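Local coordinates for L-isoleucine-4-hydroxylase (Bacillus thuringiensis, PDB 6LNH), which catalyses the iron- and 2-oxoglutarate-dependent hydroxylation of L-isoleucine to (4S)-4-hydroxy-L-isoleucine, and also oxidises L-leucine, L-methionine and related amino acids, at residues Thr187-Ser198 against Val221-Cys232. Numbering follows the deposited sequence.
Sequences TAIGGDNLIANS and VFHAVTPLGTEC. With HG (mercury (II) ion), chain F; FE (Fe (III) ion), chain M.
Ile195 and His223 form a non-hydrogen-bonded antiparallel pair, their side chains crossing on the face shared with Asn193 and Val225. CD1 of Ile195 reaches CB of His223 at 4.0 Å, so the aliphatic chain packs on the root of the histidine rather than on its ring. With chi1 at 74°, CG of His223 sits between its own backbone N and carbonyl carbon, and the imidazole leads away from Ile195 to the iron, which lies in the ring plane, 2.6 Å from His223 NE2. CG2 of Ile195 meets CG2 of Val221 at 3.9 Å. On the other face CB of Ala196 stands 4.3 Å from CB of Phe222, whose ring turns an edge to the carbonyl oxygens of Ala196 and Asn197. Regular pairing breaks at Gly191-Asp192 opposite Thr226-Pro227, where Thr226 N gives Asp192 O a straight in-plane bond (2.7 Å, 167°) and Gly191 N donates to Pro227 O from well above the carbonyl plane; it resumes with Gly190 and Leu228. CD1 of Leu228 touches CB of Ala188 at 3.9 Å. At the far end Thr230 OG1 donates to Thr187 O (2.9 Å) and accepts from Cys232 N, an ST turn, while Cys232 SG binds mercury together with Glu210 of a third subunit. His170 NE2 and two waters share the iron; with Asp172, the site's third residue, this is the facial triad typical of double-stranded beta-helix (cupin) 2-oxoglutarate dioxygenases.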
ATOM      1  N   THR C 187      -6.400   6.128   2.797  1.00 34.13           N
ATOM      2  CA  THR C 187      -7.100   5.184   3.654  1.00 43.73           C
ATOM      3  C   THR C 187      -8.133   4.358   2.900  1.00 42.78           C
ATOM      4  O   THR C 187      -8.753   3.472   3.497  1.00 44.75           O
ATOM      5  CB  THR C 187      -7.775   5.932   4.806  1.00 45.97           C
ATOM      6  OG1 THR C 187      -8.657   6.928   4.276  1.00 41.63           O
ATOM      7  CG2 THR C 187      -6.728   6.610   5.679  1.00 43.02           C
ATOM      8  N   ALA C 188      -8.332   4.624   1.613  1.00 40.25           N
ATOM      9  CA  ALA C 188      -9.352   3.936   0.840  1.00 40.55           C
ATOM     10  C   ALA C 188      -8.857   2.579   0.352  1.00 42.11           C
ATOM     11  O   ALA C 188      -7.683   2.400   0.019  1.00 40.28           O
ATOM     12  CB  ALA C 188      -9.786   4.790  -0.353  1.00 36.46           C
ATOM     13  N   ILE C 189      -9.776   1.616   0.323  1.00 36.52           N
ATOM     14  CA  ILE C 189      -9.536   0.288  -0.225  1.00 37.75           C
ATOM     15  C   ILE C 189     -10.653  -0.022  -1.212  1.00 40.42           C
ATOM     16  O   ILE C 189     -11.793   0.425  -1.049  1.00 36.01           O
ATOM     17  CB  ILE C 189      -9.464  -0.793   0.877  1.00 43.25           C
ATOM     18  CG1 ILE C 189      -8.681  -0.272   2.086  1.00 46.80           C
ATOM     19  CG2 ILE C 189      -8.824  -2.065   0.343  1.00 45.27           C
ATOM     20  CD1 ILE C 189      -8.271  -1.349   3.073  1.00 51.90           C
ATOM     21  N   GLY C 190     -10.323  -0.794  -2.239  1.00 41.75           N
ATOM     22  CA  GLY C 190     -11.297  -1.119  -3.259  1.00 35.37           C
ATOM     23  C   GLY C 190     -11.345  -0.074  -4.359  1.00 40.07           C
ATOM     24  O   GLY C 190     -10.388   0.665  -4.610  1.00 38.39           O
ATOM     25  N   GLY C 191     -12.493  -0.021  -5.027  1.00 36.87           N
ATOM     26  CA  GLY C 191     -12.639   0.858  -6.172  1.00 34.50           C
ATOM     27  C   GLY C 191     -11.869   0.411  -7.393  1.00 38.73           C
ATOM     28  O   GLY C 191     -11.478   1.247  -8.214  1.00 37.19           O
ATOM     29  N   ASP C 192     -11.639  -0.892  -7.531  1.00 28.40           N
ATOM     30  CA  ASP C 192     -10.977  -1.439  -8.705  1.00 31.96           C
ATOM     31  C   ASP C 192     -11.980  -1.648  -9.834  1.00 39.02           C
ATOM     32  O   ASP C 192     -13.161  -1.922  -9.602  1.00 35.88           O
ATOM     33  CB  ASP C 192     -10.299  -2.768  -8.372  1.00 35.34           C
ATOM     34  CG  ASP C 192      -9.588  -2.746  -7.030  1.00 42.53           C
ATOM     35  OD1 ASP C 192      -8.798  -1.807  -6.785  1.00 41.91           O
ATOM     36  OD2 ASP C 192      -9.818  -3.669  -6.223  1.00 44.51           O
ATOM     37  N   ASN C 193     -11.498  -1.512 -11.064  1.00 39.25           N
ATOM     38  CA  ASN C 193     -12.329  -1.650 -12.250  1.00 37.19           C
ATOM     39  C   ASN C 193     -12.154  -3.039 -12.848  1.00 37.27           C
ATOM     40  O   ASN C 193     -11.027  -3.528 -12.977  1.00 35.87           O
ATOM     41  CB  ASN C 193     -11.981  -0.576 -13.280  1.00 38.28           C
ATOM     42  CG  ASN C 193     -12.241   0.826 -12.765  1.00 37.22           C
ATOM     43  OD1 ASN C 193     -11.319   1.526 -12.345  1.00 39.13           O
ATOM     44  ND2 ASN C 193     -13.503   1.242 -12.788  1.00 40.70           N
ATOM     45  N   LEU C 194     -13.269  -3.670 -13.202  1.00 37.25           N
ATOM     46  CA  LEU C 194     -13.281  -5.002 -13.789  1.00 36.81           C
ATOM     47  C   LEU C 194     -13.832  -4.936 -15.205  1.00 39.30           C
ATOM     48  O   LEU C 194     -14.759  -4.170 -15.483  1.00 38.29           O
ATOM     49  CB  LEU C 194     -14.122  -5.967 -12.952  1.00 35.64           C
ATOM     50  CG  LEU C 194     -13.777  -5.999 -11.465  1.00 38.85           C
ATOM     51  CD1 LEU C 194     -14.699  -6.947 -10.731  1.00 38.91           C
ATOM     52  CD2 LEU C 194     -12.324  -6.397 -11.260  1.00 33.91           C
ATOM     53  N   ILE C 195     -13.257  -5.736 -16.100  1.00 42.50           N
ATOM     54  CA  ILE C 195     -13.750  -5.888 -17.463  1.00 42.27           C
ATOM     55  C   ILE C 195     -14.145  -7.341 -17.671  1.00 40.72           C
ATOM     56  O   ILE C 195     -13.368  -8.253 -17.358  1.00 44.14           O
ATOM     57  CB  ILE C 195     -12.709  -5.457 -18.511  1.00 42.05           C
ATOM     58  CG1 ILE C 195     -12.185  -4.054 -18.205  1.00 37.80           C
ATOM     59  CG2 ILE C 195     -13.319  -5.503 -19.908  1.00 45.40           C
ATOM     60  CD1 ILE C 195     -13.246  -2.979 -18.262  1.00 43.76           C
ATOM     61  N   ALA C 196     -15.348  -7.553 -18.194  1.00 43.32           N
ATOM     62  CA  ALA C 196     -15.856  -8.889 -18.456  1.00 45.45           C
ATOM     63  C   ALA C 196     -16.513  -8.910 -19.826  1.00 45.98           C
ATOM     64  O   ALA C 196     -17.425  -8.122 -20.087  1.00 44.81           O
ATOM     65  CB  ALA C 196     -16.866  -9.304 -17.381  1.00 45.52           C
ATOM     66  N   ASN C 197     -16.068  -9.826 -20.690  1.00 50.99           N
ATOM     67  CA  ASN C 197     -16.761 -10.023 -21.960  1.00 57.30           C
ATOM     68  C   ASN C 197     -18.159 -10.570 -21.729  1.00 53.86           C
ATOM     69  O   ASN C 197     -19.096 -10.232 -22.461  1.00 53.98           O
ATOM     70  CB  ASN C 197     -15.958 -10.954 -22.868  1.00 57.64           C
ATOM     71  CG  ASN C 197     -14.543 -10.464 -23.100  1.00 63.84           C
ATOM     72  OD1 ASN C 197     -14.206  -9.330 -22.765  1.00 65.18           O
ATOM     73  ND2 ASN C 197     -13.710 -11.314 -23.690  1.00 70.72           N
ATOM     74  N   SER C 198     -18.317 -11.416 -20.722  1.00 53.26           N
ATOM     75  CA  SER C 198     -19.601 -11.935 -20.294  1.00 56.43           C
ATOM     76  C   SER C 198     -19.666 -11.915 -18.815  1.00 56.57           C
ATOM     77  O   SER C 198     -18.603 -11.835 -18.116  1.00 56.36           O
ATOM     78  CB  SER C 198     -19.822 -13.368 -20.808  1.00 64.65           C
ATOM     79  OG  SER C 198     -18.676 -14.165 -20.557  1.00 66.75           O
ATOM     80  N   VAL C 221     -18.396  -4.693 -23.927  1.00 40.30           N
ATOM     81  CA  VAL C 221     -18.033  -5.493 -22.771  1.00 41.14           C
ATOM     82  C   VAL C 221     -18.787  -4.967 -21.560  1.00 39.05           C
ATOM     83  O   VAL C 221     -19.294  -3.844 -21.549  1.00 37.77           O
ATOM     84  CB  VAL C 221     -16.514  -5.472 -22.488  1.00 41.02           C
ATOM     85  CG1 VAL C 221     -15.746  -6.128 -23.621  1.00 48.67           C
ATOM     86  CG2 VAL C 221     -16.036  -4.041 -22.259  1.00 35.52           C
ATOM     87  N   PHE C 222     -18.865  -5.808 -20.539  1.00 38.71           N
ATOM     88  CA  PHE C 222     -19.357  -5.373 -19.245  1.00 39.10           C
ATOM     89  C   PHE C 222     -18.203  -4.810 -18.431  1.00 39.65           C
ATOM     90  O   PHE C 222     -17.036  -5.153 -18.636  1.00 35.99           O
ATOM     91  CB  PHE C 222     -20.007  -6.528 -18.480  1.00 36.93           C
ATOM     92  CG  PHE C 222     -21.287  -7.018 -19.088  1.00 40.75           C
ATOM     93  CD1 PHE C 222     -21.270  -7.858 -20.189  1.00 40.42           C
ATOM     94  CD2 PHE C 222     -22.509  -6.651 -18.550  1.00 35.12           C
ATOM     95  CE1 PHE C 222     -22.447  -8.316 -20.747  1.00 39.75           C
ATOM     96  CE2 PHE C 222     -23.689  -7.104 -19.103  1.00 41.79           C
ATOM     97  CZ  PHE C 222     -23.657  -7.938 -20.205  1.00 42.26           C
ATOM     98  N   HIS C 223     -18.542  -3.930 -17.498  1.00 33.34           N
ATOM     99  CA  HIS C 223     -17.565  -3.432 -16.549  1.00 37.48           C
ATOM    100  C   HIS C 223     -18.229  -3.311 -15.189  1.00 37.73           C
ATOM    101  O   HIS C 223     -19.453  -3.398 -15.057  1.00 38.28           O
ATOM    102  CB  HIS C 223     -16.969  -2.087 -16.991  1.00 39.54           C
ATOM    103  CG  HIS C 223     -17.902  -0.927 -16.833  1.00 39.47           C
ATOM    104  ND1 HIS C 223     -18.635  -0.415 -17.881  1.00 42.29           N
ATOM    105  CD2 HIS C 223     -18.228  -0.186 -15.748  1.00 36.15           C
ATOM    106  CE1 HIS C 223     -19.367   0.598 -17.451  1.00 41.81           C
ATOM    107  NE2 HIS C 223     -19.140   0.756 -16.160  1.00 39.11           N
ATOM    108  N   ALA C 224     -17.399  -3.107 -14.175  1.00 36.40           N
ATOM    109  CA  ALA C 224     -17.880  -2.857 -12.828  1.00 33.85           C
ATOM    110  C   ALA C 224     -16.775  -2.141 -12.074  1.00 35.65           C
ATOM    111  O   ALA C 224     -15.612  -2.147 -12.485  1.00 30.61           O
ATOM    112  CB  ALA C 224     -18.279  -4.154 -12.115  1.00 34.65           C
ATOM    113  N   VAL C 225     -17.149  -1.528 -10.960  1.00 34.13           N
ATOM    114  CA  VAL C 225     -16.186  -0.963 -10.028  1.00 35.73           C
ATOM    115  C   VAL C 225     -16.448  -1.581  -8.660  1.00 34.15           C
ATOM    116  O   VAL C 225     -17.578  -1.550  -8.156  1.00 39.17           O
ATOM    117  CB  VAL C 225     -16.233   0.577  -9.998  1.00 34.76           C
ATOM    118  CG1 VAL C 225     -17.591   1.104  -9.554  1.00 37.65           C
ATOM    119  CG2 VAL C 225     -15.114   1.123  -9.124  1.00 33.32           C
ATOM    120  N   THR C 226     -15.410  -2.184  -8.094  1.00 35.97           N
ATOM    121  CA  THR C 226     -15.485  -2.812  -6.787  1.00 35.94           C
ATOM    122  C   THR C 226     -15.888  -1.784  -5.725  1.00 33.95           C
ATOM    123  O   THR C 226     -15.579  -0.595  -5.856  1.00 35.33           O
ATOM    124  CB  THR C 226     -14.123  -3.453  -6.487  1.00 41.27           C
ATOM    125  OG1 THR C 226     -13.968  -4.636  -7.286  1.00 45.30           O
ATOM    126  CG2 THR C 226     -13.917  -3.785  -5.014  1.00 47.03           C
ATOM    127  N   PRO C 227     -16.612  -2.206  -4.682  1.00 35.02           N
ATOM    128  CA  PRO C 227     -16.993  -1.267  -3.620  1.00 37.45           C
ATOM    129  C   PRO C 227     -15.780  -0.596  -2.992  1.00 35.56           C
ATOM    130  O   PRO C 227     -14.663  -1.111  -3.018  1.00 34.18           O
ATOM    131  CB  PRO C 227     -17.726  -2.155  -2.606  1.00 34.52           C
ATOM    132  CG  PRO C 227     -18.233  -3.295  -3.418  1.00 40.13           C
ATOM    133  CD  PRO C 227     -17.168  -3.551  -4.441  1.00 32.19           C
ATOM    134  N   LEU C 228     -16.021   0.580  -2.421  1.00 36.35           N
ATOM    135  CA  LEU C 228     -14.987   1.353  -1.748  1.00 39.53           C
ATOM    136  C   LEU C 228     -15.126   1.187  -0.241  1.00 36.81           C
ATOM    137  O   LEU C 228     -16.220   1.355   0.307  1.00 40.11           O
ATOM    138  CB  LEU C 228     -15.081   2.833  -2.125  1.00 35.39           C
ATOM    139  CG  LEU C 228     -13.888   3.697  -1.721  1.00 37.16           C
ATOM    140  CD1 LEU C 228     -12.683   3.372  -2.589  1.00 35.58           C
ATOM    141  CD2 LEU C 228     -14.231   5.175  -1.806  1.00 38.84           C
ATOM    142  N   GLY C 229     -14.021   0.849   0.423  1.00 39.34           N
ATOM    143  CA  GLY C 229     -14.024   0.642   1.855  1.00 39.96           C
ATOM    144  C   GLY C 229     -12.861   1.343   2.526  1.00 41.54           C
ATOM    145  O   GLY C 229     -11.997   1.939   1.877  1.00 44.33           O
ATOM    146  N   THR C 230     -12.864   1.256   3.855  1.00 43.26           N
ATOM    147  CA  THR C 230     -11.753   1.684   4.688  1.00 44.91           C
ATOM    148  C   THR C 230     -11.832   0.905   5.992  1.00 45.92           C
ATOM    149  O   THR C 230     -12.927   0.673   6.515  1.00 45.04           O
ATOM    150  CB  THR C 230     -11.786   3.201   4.948  1.00 43.13           C
ATOM    151  OG1 THR C 230     -10.627   3.596   5.693  1.00 45.99           O
ATOM    152  CG2 THR C 230     -13.043   3.592   5.718  1.00 39.02           C
ATOM    153  N   GLU C 231     -10.677   0.460   6.481  1.00 46.70           N
ATOM    154  CA  GLU C 231     -10.555  -0.045   7.840  1.00 52.47           C
ATOM    155  C   GLU C 231     -10.056   1.018   8.807  1.00 50.64           C
ATOM    156  O   GLU C 231      -9.557   0.683   9.881  1.00 49.94           O
ATOM    157  CB  GLU C 231      -9.642  -1.269   7.852  1.00 53.88           C
ATOM    158  CG  GLU C 231     -10.277  -2.501   7.207  1.00 56.63           C
ATOM    159  CD  GLU C 231      -9.276  -3.610   6.982  1.00 61.69           C
ATOM    160  OE1 GLU C 231      -8.067  -3.308   7.036  1.00 53.22           O
ATOM    161  OE2 GLU C 231      -9.686  -4.773   6.756  1.00 59.54           O
ATOM    162  N   CYS C 232     -10.218   2.288   8.470  1.00 50.21           N
ATOM    163  CA  CYS C 232      -9.725   3.388   9.283  1.00 49.75           C
ATOM    164  C   CYS C 232     -10.892   4.185   9.847  1.00 51.07           C
ATOM    165  O   CYS C 232     -12.028   4.091   9.373  1.00 52.91           O
ATOM    166  CB  CYS C 232      -8.805   4.308   8.468  1.00 47.95           C
ATOM    167  SG  CYS C 232      -7.302   3.521   7.825  1.00 57.10           S
TER
HETATM  168 HG    HG F 302      -6.378   1.712   9.280  1.00 85.00          HG
HETATM  169 FE    FE M 301     -20.452   2.230 -14.498  1.00 42.60          FE
HETATM  170  O   HOH W   1      -7.941   1.031   5.515  1.00 44.19           O
HETATM  171  O   HOH W   2     -18.991   3.718 -15.493  1.00 37.76           O
HETATM  172  O   HOH W   3     -21.069   4.261 -13.388  1.00 47.83           O